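Local coordinates for protein putative aminomethyltransferase (PDB 3TTG) that is a putative aminomethyltransferase of the glycine cleavage T-protein family, probably binding folate and handling one-carbon units, at residues N305-T313 with I323-N331. Residues are numbered along the deposited sequence; the frame is centred on the assembly and turned at random.
Sequences NEAGILTRT and IGLGYIKRN
E306 meets K329 at the solvent-exposed end of this antiparallel hairpin. The lysine, extended beyond CG, runs alongside the first strand until its NZ hydrogen-bonds E306 O from above the carbonyl plane, 3.2 Å away; the E306 carboxylate stays 5.0 Å off at OE1, too far for a salt bridge. Next, A307 O takes the backbone N of K329 at 2.9 Å, and I328 CD1 packs near the same oxygen. G308 lies against I328 in a non-hydrogen-bonded pair. I309 and Y327 form a hydrogen-bonded pair, joined both ways, and I309 CG1 rests on Y327 CB at 3.8 Å. L310 sits opposite G326 and sends CD1 back to within 3.5 Å of L325 O. At T311 and R312 a classic beta bulge sets two residues against L325: T311 N bonds L325 O at 2.8 Å, R312 N only weakly, while L325 N returns a firm bond to R312 O. T311 CG2 comes to the edge of the Y327 ring. R312 lies side by side with L325, whose CD1 sits over one guanidinium face, offset toward the rim, 3.4 Å from NH1. T313 and G324 pair next, and the strands run on. T311 OG1 and R312 NH1 take the two carboxylate oxygens of E236, the latter as a salt bridge, and Y327 OH its backbone O. With R312 buried, the L325 methyl would probably strengthen that electrostatic pairing.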
# COMPACT_ATOMS: atom_id res chain seq x y z
N ASN A 305 2.43 29.68 -10.00
CA ASN A 305 3.49 28.70 -10.08
C ASN A 305 2.99 27.32 -9.61
O ASN A 305 2.02 27.22 -8.86
CB ASN A 305 4.68 29.14 -9.23
CG ASN A 305 5.42 30.33 -9.78
OD1 ASN A 305 5.10 30.88 -10.85
ND2 ASN A 305 6.44 30.74 -9.07
N GLU A 306 3.69 26.27 -10.03
CA GLU A 306 3.41 24.88 -9.67
C GLU A 306 3.65 24.72 -8.15
O GLU A 306 4.65 25.24 -7.64
CB GLU A 306 4.32 23.96 -10.49
CG GLU A 306 3.99 23.97 -11.97
CD GLU A 306 4.77 23.00 -12.85
OE1 GLU A 306 5.71 22.35 -12.36
OE2 GLU A 306 4.47 22.95 -14.06
N ALA A 307 2.66 24.13 -7.43
CA ALA A 307 2.70 23.96 -5.98
C ALA A 307 2.74 22.50 -5.56
O ALA A 307 3.08 22.21 -4.42
CB ALA A 307 1.49 24.63 -5.34
N GLY A 308 2.34 21.62 -6.46
CA GLY A 308 2.28 20.20 -6.22
C GLY A 308 1.63 19.43 -7.33
O GLY A 308 1.42 19.94 -8.44
N ILE A 309 1.18 18.22 -6.97
CA ILE A 309 0.54 17.31 -7.88
C ILE A 309 -0.48 16.50 -7.13
O ILE A 309 -0.24 16.02 -6.01
CB ILE A 309 1.52 16.37 -8.63
CG1 ILE A 309 2.51 15.79 -7.68
CG2 ILE A 309 2.26 17.10 -9.78
CD1 ILE A 309 3.59 15.01 -8.32
N LEU A 310 -1.57 16.25 -7.81
CA LEU A 310 -2.65 15.38 -7.34
C LEU A 310 -2.50 14.08 -8.11
O LEU A 310 -2.53 14.08 -9.35
CB LEU A 310 -3.96 16.08 -7.62
CG LEU A 310 -5.21 15.43 -7.10
CD1 LEU A 310 -5.26 15.49 -5.55
CD2 LEU A 310 -6.47 16.14 -7.74
N THR A 311 -2.42 12.96 -7.38
CA THR A 311 -2.10 11.66 -8.00
C THR A 311 -3.29 10.75 -8.11
O THR A 311 -3.31 9.88 -9.01
CB THR A 311 -0.90 11.01 -7.30
OG1 THR A 311 -1.10 10.89 -5.90
CG2 THR A 311 0.40 11.75 -7.53
N ARG A 312 -4.29 10.92 -7.25
CA ARG A 312 -5.51 10.14 -7.34
C ARG A 312 -6.58 10.79 -6.54
O ARG A 312 -6.31 11.56 -5.57
CB ARG A 312 -5.36 8.64 -6.92
CG ARG A 312 -5.39 8.31 -5.42
CD ARG A 312 -5.39 6.82 -5.20
NE ARG A 312 -5.81 6.44 -3.84
CZ ARG A 312 -5.03 5.99 -2.86
NH1 ARG A 312 -3.73 5.83 -3.05
NH2 ARG A 312 -5.56 5.61 -1.72
N THR A 313 -7.82 10.47 -6.92
CA THR A 313 -8.97 10.96 -6.17
C THR A 313 -10.00 9.85 -6.00
O THR A 313 -10.06 8.91 -6.80
CB THR A 313 -9.67 12.22 -6.83
OG1 THR A 313 -10.15 11.89 -8.12
CG2 THR A 313 -8.76 13.42 -6.95
N ILE A 323 -12.10 13.43 -2.34
CA ILE A 323 -10.86 13.46 -1.57
C ILE A 323 -9.75 13.00 -2.48
O ILE A 323 -9.98 12.29 -3.43
CB ILE A 323 -10.91 12.65 -0.25
CG1 ILE A 323 -11.39 11.21 -0.49
CG2 ILE A 323 -11.86 13.36 0.75
CD1 ILE A 323 -11.10 10.25 0.73
N GLY A 324 -8.53 13.32 -2.14
CA GLY A 324 -7.43 12.77 -2.91
C GLY A 324 -6.10 12.80 -2.24
O GLY A 324 -5.96 13.30 -1.12
N LEU A 325 -5.14 12.19 -2.89
CA LEU A 325 -3.77 12.15 -2.43
C LEU A 325 -2.86 12.75 -3.51
O LEU A 325 -3.17 12.76 -4.71
CB LEU A 325 -3.37 10.71 -2.13
CG LEU A 325 -4.01 9.90 -1.00
CD1 LEU A 325 -3.31 8.50 -0.92
CD2 LEU A 325 -3.92 10.63 0.34
N GLY A 326 -1.72 13.18 -3.07
CA GLY A 326 -0.70 13.72 -3.94
C GLY A 326 0.49 14.24 -3.18
O GLY A 326 0.72 13.86 -2.04
N TYR A 327 1.22 15.15 -3.81
CA TYR A 327 2.47 15.67 -3.27
C TYR A 327 2.37 17.14 -3.22
O TYR A 327 1.92 17.75 -4.21
CB TYR A 327 3.69 15.21 -4.12
CG TYR A 327 3.94 13.74 -3.93
CD1 TYR A 327 4.78 13.28 -2.92
CD2 TYR A 327 3.32 12.80 -4.74
CE1 TYR A 327 4.86 11.93 -2.62
CE2 TYR A 327 3.49 11.44 -4.52
CZ TYR A 327 4.26 11.01 -3.45
OH TYR A 327 4.52 9.69 -3.24
N ILE A 328 2.80 17.74 -2.09
CA ILE A 328 2.76 19.18 -1.92
C ILE A 328 4.17 19.71 -1.64
O ILE A 328 4.87 19.16 -0.79
CB ILE A 328 1.73 19.57 -0.79
CG1 ILE A 328 1.29 21.04 -0.86
CG2 ILE A 328 2.22 19.26 0.59
CD1 ILE A 328 0.52 21.38 -2.05
N LYS A 329 4.54 20.80 -2.31
CA LYS A 329 5.81 21.48 -2.04
C LYS A 329 5.74 22.07 -0.63
O LYS A 329 4.65 22.34 -0.13
CB LYS A 329 6.13 22.57 -3.09
CG LYS A 329 6.45 22.02 -4.43
CD LYS A 329 6.75 23.18 -5.42
CE LYS A 329 6.98 22.57 -6.78
NZ LYS A 329 7.37 23.57 -7.76
N ARG A 330 6.89 22.09 0.05
CA ARG A 330 7.02 22.51 1.45
C ARG A 330 6.32 23.84 1.81
O ARG A 330 5.66 23.94 2.85
CB ARG A 330 8.51 22.65 1.79
CG ARG A 330 8.85 22.72 3.28
CD ARG A 330 10.31 22.31 3.45
NE ARG A 330 10.78 22.35 4.84
CZ ARG A 330 11.89 21.76 5.29
NH1 ARG A 330 12.67 21.07 4.46
NH2 ARG A 330 12.22 21.86 6.57
N ASN A 331 6.43 24.83 0.93
CA ASN A 331 5.82 26.15 1.18
C ASN A 331 4.26 26.11 1.21
O ASN A 331 3.66 27.11 1.59
CB ASN A 331 6.31 27.17 0.13
CG ASN A 331 7.59 27.92 0.49
OD1 ASN A 331 7.68 29.14 0.29
ND2 ASN A 331 8.62 27.23 1.01